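Local coordinates for Mgp-operon protein 3 (Mycoplasma pneumoniae, PDB 6RJ1) that probably takes part in attachment of the bacterium to host cells, as the extracellular P40/P90 component that accompanies the adhesin P1, at residues 475-480 with 488-493; 705-710 with 721-726. All blocks are in the same frame, centred on the assembly; numbering follows the deposited sequence.

Contact 1. Residues 475-480 with 488-493; sequences SLWYWV and GKATWW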
ATOM      1  N   SER A 475      -6.439  -1.323  -0.731  1.00 58.60           N
ATOM      2  CA  SER A 475      -7.408  -1.998  -1.581  1.00 57.18           C
ATOM      3  C   SER A 475      -7.646  -3.414  -1.069  1.00 61.14           C
ATOM      4  O   SER A 475      -6.697  -4.119  -0.736  1.00 60.75           O
ATOM      5  CB  SER A 475      -6.962  -1.981  -3.040  1.00 60.25           C
ATOM      6  OG  SER A 475      -5.735  -2.658  -3.242  1.00 68.97           O
ATOM      7  N   LEU A 476      -8.922  -3.809  -0.981  1.00 57.84           N
ATOM      8  CA  LEU A 476      -9.361  -5.092  -0.459  1.00 57.26           C
ATOM      9  C   LEU A 476      -9.576  -6.161  -1.527  1.00 61.31           C
ATOM     10  O   LEU A 476      -9.783  -7.337  -1.198  1.00 61.48           O
ATOM     11  CB  LEU A 476     -10.636  -4.886   0.385  1.00 57.26           C
ATOM     12  CG  LEU A 476     -10.449  -4.516   1.869  1.00 62.19           C
ATOM     13  CD1 LEU A 476      -9.866  -3.103   2.052  1.00 62.87           C
ATOM     14  CD2 LEU A 476     -11.760  -4.579   2.597  1.00 63.31           C
ATOM     15  N   TRP A 477      -9.523  -5.767  -2.802  1.00 58.04           N
ATOM     16  CA  TRP A 477      -9.749  -6.687  -3.918  1.00 58.09           C
ATOM     17  C   TRP A 477      -8.960  -6.309  -5.173  1.00 62.24           C
ATOM     18  O   TRP A 477      -8.369  -5.227  -5.235  1.00 62.10           O
ATOM     19  CB  TRP A 477     -11.256  -6.801  -4.217  1.00 56.94           C
ATOM     20  CG  TRP A 477     -11.911  -5.474  -4.446  1.00 57.90           C
ATOM     21  CD1 TRP A 477     -11.847  -4.711  -5.577  1.00 60.88           C
ATOM     22  CD2 TRP A 477     -12.713  -4.741  -3.508  1.00 57.40           C
ATOM     23  NE1 TRP A 477     -12.580  -3.559  -5.413  1.00 60.46           N
ATOM     24  CE2 TRP A 477     -13.114  -3.544  -4.146  1.00 61.52           C
ATOM     25  CE3 TRP A 477     -13.155  -4.990  -2.199  1.00 58.42           C
ATOM     26  CZ2 TRP A 477     -13.921  -2.594  -3.512  1.00 60.43           C
ATOM     27  CZ3 TRP A 477     -13.949  -4.043  -1.567  1.00 59.95           C
ATOM     28  CH2 TRP A 477     -14.318  -2.859  -2.220  1.00 60.61           C
ATOM     29  N   TYR A 478      -8.945  -7.210  -6.168  1.00 58.92           N
ATOM     30  CA  TYR A 478      -8.242  -7.017  -7.442  1.00 59.02           C
ATOM     31  C   TYR A 478      -8.956  -7.782  -8.548  1.00 63.83           C
ATOM     32  O   TYR A 478      -9.683  -8.726  -8.262  1.00 63.94           O
ATOM     33  CB  TYR A 478      -6.770  -7.459  -7.329  1.00 60.00           C
ATOM     34  CG  TYR A 478      -6.592  -8.935  -7.032  1.00 61.02           C
ATOM     35  CD1 TYR A 478      -6.715  -9.426  -5.734  1.00 61.72           C
ATOM     36  CD2 TYR A 478      -6.280  -9.838  -8.047  1.00 62.04           C
ATOM     37  CE1 TYR A 478      -6.550 -10.778  -5.455  1.00 62.14           C
ATOM     38  CE2 TYR A 478      -6.111 -11.194  -7.779  1.00 63.29           C
ATOM     39  CZ  TYR A 478      -6.239 -11.659  -6.479  1.00 71.67           C
ATOM     40  OH  TYR A 478      -6.064 -12.992  -6.205  1.00 73.73           O
ATOM     41  N   TRP A 479      -8.737  -7.398  -9.799  1.00 60.95           N
ATOM     42  CA  TRP A 479      -9.386  -8.053 -10.928  1.00 61.11           C
ATOM     43  C   TRP A 479      -8.461  -8.896 -11.775  1.00 64.92           C
ATOM     44  O   TRP A 479      -7.300  -8.554 -11.944  1.00 64.26           O
ATOM     45  CB  TRP A 479     -10.060  -7.012 -11.828  1.00 59.68           C
ATOM     46  CG  TRP A 479     -11.395  -6.574 -11.330  1.00 60.71           C
ATOM     47  CD1 TRP A 479     -12.603  -7.134 -11.623  1.00 63.69           C
ATOM     48  CD2 TRP A 479     -11.661  -5.482 -10.441  1.00 60.68           C
ATOM     49  NE1 TRP A 479     -13.609  -6.462 -10.965  1.00 63.38           N
ATOM     50  CE2 TRP A 479     -13.061  -5.425 -10.251  1.00 64.73           C
ATOM     51  CE3 TRP A 479     -10.851  -4.538  -9.786  1.00 62.08           C
ATOM     52  CZ2 TRP A 479     -13.666  -4.468  -9.433  1.00 63.99           C
ATOM     53  CZ3 TRP A 479     -11.455  -3.588  -8.978  1.00 63.72           C
ATOM     54  CH2 TRP A 479     -12.843  -3.558  -8.807  1.00 64.41           C
ATOM     55  N   VAL A 480      -8.993  -9.999 -12.296  1.00 61.50           N
ATOM     56  CA  VAL A 480      -8.402 -10.893 -13.286  1.00 62.09           C
ATOM     57  C   VAL A 480      -9.597 -11.156 -14.227  1.00 70.42           C
ATOM     58  O   VAL A 480     -10.523 -11.906 -13.879  1.00 69.74           O
ATOM     59  CB  VAL A 480      -7.760 -12.203 -12.748  1.00 64.63           C
ATOM     60  CG1 VAL A 480      -7.286 -13.083 -13.908  1.00 64.36           C
ATOM     61  CG2 VAL A 480      -6.605 -11.916 -11.800  1.00 63.69           C
ATOM     62  N   GLY A 488     -16.471  -8.792 -15.187  1.00 70.26           N
ATOM     63  CA  GLY A 488     -15.736  -9.684 -14.307  1.00 68.83           C
ATOM     64  C   GLY A 488     -15.706  -9.184 -12.885  1.00 69.44           C
ATOM     65  O   GLY A 488     -15.410  -8.010 -12.653  1.00 69.96           O
ATOM     66  N   LYS A 489     -16.035 -10.068 -11.928  1.00 63.02           N
ATOM     67  CA  LYS A 489     -16.032  -9.773 -10.492  1.00 61.13           C
ATOM     68  C   LYS A 489     -14.597  -9.757  -9.998  1.00 64.30           C
ATOM     69  O   LYS A 489     -13.735 -10.434 -10.579  1.00 65.22           O
ATOM     70  CB  LYS A 489     -16.821 -10.827  -9.703  1.00 62.27           C
ATOM     71  CG  LYS A 489     -18.326 -10.786  -9.908  1.00 65.09           C
ATOM     72  CD  LYS A 489     -18.977 -12.045  -9.372  1.00 70.26           C
ATOM     73  CE  LYS A 489     -20.456 -12.044  -9.648  1.00 80.17           C
ATOM     74  NZ  LYS A 489     -21.145 -13.166  -8.971  1.00 95.11           N
ATOM     75  N   ALA A 490     -14.339  -8.980  -8.930  1.00 57.62           N
ATOM     76  CA  ALA A 490     -13.022  -8.889  -8.318  1.00 55.64           C
ATOM     77  C   ALA A 490     -12.774 -10.089  -7.405  1.00 58.53           C
ATOM     78  O   ALA A 490     -13.722 -10.748  -6.946  1.00 57.60           O
ATOM     79  CB  ALA A 490     -12.919  -7.602  -7.519  1.00 56.20           C
ATOM     80  N   THR A 491     -11.492 -10.367  -7.143  1.00 55.02           N
ATOM     81  CA  THR A 491     -11.031 -11.409  -6.226  1.00 54.94           C
ATOM     82  C   THR A 491     -10.647 -10.697  -4.935  1.00 58.82           C
ATOM     83  O   THR A 491      -9.951  -9.687  -4.984  1.00 57.48           O
ATOM     84  CB  THR A 491      -9.813 -12.156  -6.805  1.00 62.53           C
ATOM     85  OG1 THR A 491     -10.070 -12.520  -8.161  1.00 64.44           O
ATOM     86  CG2 THR A 491      -9.423 -13.387  -5.982  1.00 56.82           C
ATOM     87  N   TRP A 492     -11.094 -11.224  -3.786  1.00 56.91           N
ATOM     88  CA  TRP A 492     -10.770 -10.667  -2.472  1.00 56.38           C
ATOM     89  C   TRP A 492      -9.316 -10.947  -2.125  1.00 58.52           C
ATOM     90  O   TRP A 492      -8.853 -12.071  -2.332  1.00 57.82           O
ATOM     91  CB  TRP A 492     -11.655 -11.309  -1.399  1.00 55.30           C
ATOM     92  CG  TRP A 492     -13.098 -10.934  -1.492  1.00 56.41           C
ATOM     93  CD1 TRP A 492     -14.101 -11.665  -2.056  1.00 59.35           C
ATOM     94  CD2 TRP A 492     -13.705  -9.748  -0.972  1.00 56.35           C
ATOM     95  NE1 TRP A 492     -15.298 -11.004  -1.924  1.00 59.05           N
ATOM     96  CE2 TRP A 492     -15.084  -9.818  -1.268  1.00 60.46           C
ATOM     97  CE3 TRP A 492     -13.219  -8.629  -0.277  1.00 57.70           C
ATOM     98  CZ2 TRP A 492     -15.983  -8.816  -0.888  1.00 59.75           C
ATOM     99  CZ3 TRP A 492     -14.107  -7.628   0.083  1.00 59.27           C
ATOM    100  CH2 TRP A 492     -15.471  -7.729  -0.218  1.00 59.94           C
ATOM    101  N   TRP A 493      -8.606  -9.951  -1.557  1.00 54.69           N
ATOM    102  CA  TRP A 493      -7.232 -10.155  -1.091  1.00 54.54           C
ATOM    103  C   TRP A 493      -7.211 -11.120   0.112  1.00 61.77           C
ATOM    104  O   TRP A 493      -6.282 -11.926   0.233  1.00 61.91           O
ATOM    105  CB  TRP A 493      -6.552  -8.833  -0.731  1.00 52.34           C
ATOM    106  CG  TRP A 493      -5.926  -8.129  -1.898  1.00 52.51           C
ATOM    107  CD1 TRP A 493      -6.222  -6.878  -2.352  1.00 55.02           C
ATOM    108  CD2 TRP A 493      -4.888  -8.633  -2.752  1.00 52.36           C
ATOM    109  NE1 TRP A 493      -5.430  -6.564  -3.428  1.00 54.20           N
ATOM    110  CE2 TRP A 493      -4.598  -7.623  -3.696  1.00 55.96           C
ATOM    111  CE3 TRP A 493      -4.157  -9.841  -2.800  1.00 53.49           C
ATOM    112  CZ2 TRP A 493      -3.632  -7.791  -4.700  1.00 55.38           C
ATOM    113  CZ3 TRP A 493      -3.190 -10.000  -3.781  1.00 54.79           C
ATOM    114  CH2 TRP A 493      -2.943  -8.991  -4.726  1.00 55.39           C
TER
HETATM  115  O   HOH W   1      -5.823  -4.290  -5.331  1.00 58.81           O
HETATM  116  O   HOH W   2     -10.940 -11.157 -10.620  1.00 56.12           O
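The antiparallel beta hairpin of strands 477-482 and 487-492 brings Y478 opposite T491 in a hydrogen-bonded pair, with W477 and W492 as the neighbouring non-hydrogen-bonded pair. Y478 N donates to T491 O (2.9 Å) within the carbonyl plane, and T491 N returns a nearly straight bond to Y478 O (2.7 Å). W493 N also donates to L476 O, almost straight at 2.9 Å.

The two sheet faces differ. On one, with CG between backbone N and carbonyl carbon (chi1 63°), the Y478 ring stands between T491 CB, 3.9 Å from its centroid in a CH-pi contact, and the W493 indole over the opposite face, inclined by 34°; its hydroxyl bonds to T496. On the other, W477 and W492 form an offset edge-to-face pair, the edge of W477 toward the face of W492. A490, with only a methyl, sets CB over the face of the W479 indole in a CH-pi contact, 3.7 Å from the five-membered ring centroid. W479 NE1 hydrogen-bonds mainly to A135 O, with G488 O a weak second acceptor.

Two waters bridge the segments: one joins S475 OG, W477 O and W493 NE1; the other joins V480 N, K489 O and T491 OG1, which also bonds to A707 O. The buried rings thus pack by faces and edges, while water, A135 O and the T496 hydroxyl satisfy their polar groups.

Contact 2. Residues 705-710 with 721-726; sequences KSAREN and TKVKWT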
ATOM      1  N   LYS A 705      -5.488 -17.647 -13.200  1.00 75.29           N
ATOM      2  CA  LYS A 705      -6.726 -18.340 -13.570  1.00 75.37           C
ATOM      3  C   LYS A 705      -7.498 -18.770 -12.329  1.00 79.79           C
ATOM      4  O   LYS A 705      -8.727 -18.736 -12.353  1.00 80.20           O
ATOM      5  CB  LYS A 705      -6.431 -19.544 -14.459  1.00 78.44           C
ATOM      6  CG  LYS A 705      -7.622 -20.003 -15.289  1.00 99.45           C
ATOM      7  CD  LYS A 705      -7.239 -21.173 -16.150  1.00109.39           C
ATOM      8  CE  LYS A 705      -8.444 -21.759 -16.847  1.00120.74           C
ATOM      9  NZ  LYS A 705      -8.070 -22.705 -17.941  1.00127.81           N
ATOM     10  N   SER A 706      -6.780 -19.146 -11.240  1.00 75.28           N
ATOM     11  CA  SER A 706      -7.382 -19.534  -9.971  1.00 74.82           C
ATOM     12  C   SER A 706      -8.070 -18.346  -9.323  1.00 78.15           C
ATOM     13  O   SER A 706      -9.140 -18.517  -8.746  1.00 78.24           O
ATOM     14  CB  SER A 706      -6.333 -20.119  -9.036  1.00 79.06           C
ATOM     15  OG  SER A 706      -5.858 -21.344  -9.568  1.00 93.63           O
ATOM     16  N   ALA A 707      -7.479 -17.139  -9.456  1.00 73.86           N
ATOM     17  CA  ALA A 707      -8.027 -15.895  -8.925  1.00 73.22           C
ATOM     18  C   ALA A 707      -9.303 -15.502  -9.676  1.00 77.49           C
ATOM     19  O   ALA A 707     -10.247 -15.028  -9.043  1.00 77.35           O
ATOM     20  CB  ALA A 707      -6.993 -14.786  -9.004  1.00 73.60           C
ATOM     21  N   ARG A 708      -9.348 -15.739 -11.008  1.00 73.88           N
ATOM     22  CA  ARG A 708     -10.524 -15.457 -11.838  1.00 73.91           C
ATOM     23  C   ARG A 708     -11.650 -16.428 -11.477  1.00 80.80           C
ATOM     24  O   ARG A 708     -12.793 -16.000 -11.317  1.00 80.48           O
ATOM     25  CB  ARG A 708     -10.178 -15.514 -13.342  1.00 71.99           C
ATOM     26  CG  ARG A 708     -11.395 -15.566 -14.265  1.00 80.31           C
ATOM     27  CD  ARG A 708     -11.268 -14.705 -15.493  1.00 88.29           C
ATOM     28  NE  ARG A 708     -10.492 -15.350 -16.548  1.00 99.49           N
ATOM     29  CZ  ARG A 708     -10.915 -15.502 -17.796  1.00120.85           C
ATOM     30  NH1 ARG A 708     -12.119 -15.073 -18.154  1.00109.80           N
ATOM     31  NH2 ARG A 708     -10.139 -16.088 -18.699  1.00115.76           N
ATOM     32  N   GLU A 709     -11.312 -17.728 -11.329  1.00 79.73           N
ATOM     33  CA  GLU A 709     -12.247 -18.794 -10.971  1.00 80.24           C
ATOM     34  C   GLU A 709     -12.819 -18.570  -9.575  1.00 85.06           C
ATOM     35  O   GLU A 709     -14.031 -18.698  -9.392  1.00 85.31           O
ATOM     36  CB  GLU A 709     -11.584 -20.175 -11.096  1.00 81.94           C
ATOM     37  CG  GLU A 709     -11.465 -20.655 -12.537  1.00 96.87           C
ATOM     38  CD  GLU A 709     -10.603 -21.878 -12.809  1.00126.08           C
ATOM     39  OE1 GLU A 709      -9.995 -22.420 -11.856  1.00123.29           O
ATOM     40  OE2 GLU A 709     -10.533 -22.294 -13.991  1.00120.24           O
ATOM     41  N   ASN A 710     -11.961 -18.186  -8.608  1.00 81.73           N
ATOM     42  CA  ASN A 710     -12.351 -17.870  -7.227  1.00 81.31           C
ATOM     43  C   ASN A 710     -13.313 -16.672  -7.184  1.00 86.37           C
ATOM     44  O   ASN A 710     -14.218 -16.658  -6.351  1.00 86.86           O
ATOM     45  CB  ASN A 710     -11.110 -17.605  -6.374  1.00 77.83           C
ATOM     46  CG  ASN A 710     -11.371 -17.201  -4.952  1.00 90.30           C
ATOM     47  OD1 ASN A 710     -11.557 -18.027  -4.064  1.00 83.64           O
ATOM     48  ND2 ASN A 710     -11.337 -15.924  -4.688  1.00 81.79           N
ATOM     49  N   THR A 721     -12.740 -21.244  -0.056  1.00 97.92           N
ATOM     50  CA  THR A 721     -11.592 -21.669  -0.859  1.00 95.26           C
ATOM     51  C   THR A 721     -10.680 -20.464  -1.147  1.00 94.12           C
ATOM     52  O   THR A 721     -11.161 -19.374  -1.468  1.00 93.74           O
ATOM     53  CB  THR A 721     -12.042 -22.455  -2.092  1.00 99.25           C
ATOM     54  OG1 THR A 721     -13.083 -23.351  -1.703  1.00 97.37           O
ATOM     55  CG2 THR A 721     -10.908 -23.255  -2.719  1.00 97.05           C
ATOM     56  N   LYS A 722      -9.368 -20.668  -0.961  1.00 86.01           N
ATOM     57  CA  LYS A 722      -8.325 -19.666  -1.098  1.00 83.35           C
ATOM     58  C   LYS A 722      -7.498 -19.837  -2.381  1.00 82.46           C
ATOM     59  O   LYS A 722      -7.317 -20.956  -2.863  1.00 81.40           O
ATOM     60  CB  LYS A 722      -7.403 -19.745   0.135  1.00 85.28           C
ATOM     61  CG  LYS A 722      -7.194 -18.432   0.885  1.00 97.90           C
ATOM     62  CD  LYS A 722      -8.294 -18.148   1.913  1.00105.37           C
ATOM     63  CE  LYS A 722      -7.746 -17.615   3.211  1.00108.96           C
ATOM     64  NZ  LYS A 722      -7.189 -18.702   4.062  1.00115.55           N
ATOM     65  N   VAL A 723      -6.984 -18.716  -2.907  1.00 76.05           N
ATOM     66  CA  VAL A 723      -6.106 -18.645  -4.079  1.00 74.69           C
ATOM     67  C   VAL A 723      -4.700 -18.729  -3.477  1.00 78.11           C
ATOM     68  O   VAL A 723      -4.422 -18.052  -2.483  1.00 78.66           O
ATOM     69  CB  VAL A 723      -6.285 -17.316  -4.878  1.00 77.77           C
ATOM     70  CG1 VAL A 723      -5.508 -17.342  -6.190  1.00 77.19           C
ATOM     71  CG2 VAL A 723      -7.747 -17.004  -5.136  1.00 77.41           C
ATOM     72  N   LYS A 724      -3.831 -19.561  -4.043  1.00 73.16           N
ATOM     73  CA  LYS A 724      -2.472 -19.705  -3.526  1.00 72.55           C
ATOM     74  C   LYS A 724      -1.399 -19.232  -4.507  1.00 75.00           C
ATOM     75  O   LYS A 724      -1.189 -19.856  -5.552  1.00 74.98           O
ATOM     76  CB  LYS A 724      -2.201 -21.145  -3.045  1.00 75.32           C
ATOM     77  CG  LYS A 724      -2.796 -21.469  -1.679  1.00 95.66           C
ATOM     78  CD  LYS A 724      -2.285 -22.811  -1.166  1.00107.87           C
ATOM     79  CE  LYS A 724      -3.062 -23.301   0.032  1.00120.58           C
ATOM     80  NZ  LYS A 724      -2.588 -24.635   0.485  1.00128.99           N
ATOM     81  N   TRP A 725      -0.730 -18.117  -4.161  1.00 69.92           N
ATOM     82  CA  TRP A 725       0.381 -17.539  -4.922  1.00 69.06           C
ATOM     83  C   TRP A 725       1.621 -17.841  -4.080  1.00 72.29           C
ATOM     84  O   TRP A 725       1.878 -17.170  -3.076  1.00 73.19           O
ATOM     85  CB  TRP A 725       0.181 -16.019  -5.148  1.00 67.59           C
ATOM     86  CG  TRP A 725      -0.977 -15.632  -6.038  1.00 68.48           C
ATOM     87  CD1 TRP A 725      -1.846 -16.469  -6.684  1.00 71.35           C
ATOM     88  CD2 TRP A 725      -1.361 -14.296  -6.404  1.00 68.17           C
ATOM     89  NE1 TRP A 725      -2.757 -15.737  -7.411  1.00 70.64           N
ATOM     90  CE2 TRP A 725      -2.482 -14.402  -7.262  1.00 72.17           C
ATOM     91  CE3 TRP A 725      -0.868 -13.015  -6.088  1.00 69.02           C
ATOM     92  CZ2 TRP A 725      -3.119 -13.277  -7.802  1.00 71.45           C
ATOM     93  CZ3 TRP A 725      -1.506 -11.906  -6.612  1.00 70.33           C
ATOM     94  CH2 TRP A 725      -2.608 -12.040  -7.470  1.00 71.17           C
ATOM     95  N   THR A 726       2.324 -18.922  -4.426  1.00 67.64           N
ATOM     96  CA  THR A 726       3.477 -19.410  -3.662  1.00 67.34           C
ATOM     97  C   THR A 726       4.819 -18.739  -4.019  1.00 71.56           C
ATOM     98  O   THR A 726       5.750 -18.784  -3.208  1.00 70.87           O
ATOM     99  CB  THR A 726       3.568 -20.935  -3.760  1.00 73.42           C
ATOM    100  OG1 THR A 726       3.459 -21.314  -5.126  1.00 73.03           O
ATOM    101  CG2 THR A 726       2.485 -21.633  -2.943  1.00 72.21           C
TER
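V723 carries the contact by setting its two methyl groups against the helix at successive turns. CG1, anti to the backbone N (chi1 -172°), is directed to S706 and A707, and CG2, beside that N, to N710. CG1 enters beside the first part of the segment, 3.8 Å from A707 N and 4.1 Å from S706 CB, whereas CG2 rests 3.6 Å from N710 CB, one turn further on. The N710 side chain crosses V723 at a slant, and its aliphatic CB does the packing. A707 adds its lone methyl, CB lying 4.1 Å from V723 CG1; a residue this small suits a helix that runs close to a strand, the two short axes approaching to 8.2 Å.

W725, two residues along the strand, meets the same alanine differently. It presents the edge of its indole, CZ2 standing 4.3 Å from A707 CB near the ring plane, while the indole NE1 is held by the carbonyl of E703, earlier in the helix. A branched aliphatic and a large aromatic residue therefore fill the buried side.

Between the segments the chain reverses: helix and strand run almost antiparallel, at 161°. Helix 701-712 also packs on strand 477-482, A707 touching Y478 and V480, and on strand 487-492, where N710 touches T491. Strand 723-732 lies in its sheet between 496-498, which it parallels, and 693-699, which runs antiparallel to it and leads into the helix.

In the fold
From the N terminus, contact 1 comes first and closes the short turn of its hairpin. The chain then enters strand 496-498 and, some 200 residues later, helix 701-712, after which contact 2 closes the loop leading into strand 723-732. The two loops follow in series, neither nested nor crossed, yet their centres are about 11 Å apart. The hairpin of contact 1 belongs to an eight-stranded mixed sheet, and the strand of contact 2 to a second mixed sheet, with helix 701-712 touching both. Y478 OH lies 3.4 Å from W725 CZ2, so this pair and the helix link the two sheets, alongside the T491-A707 hydrogen bond.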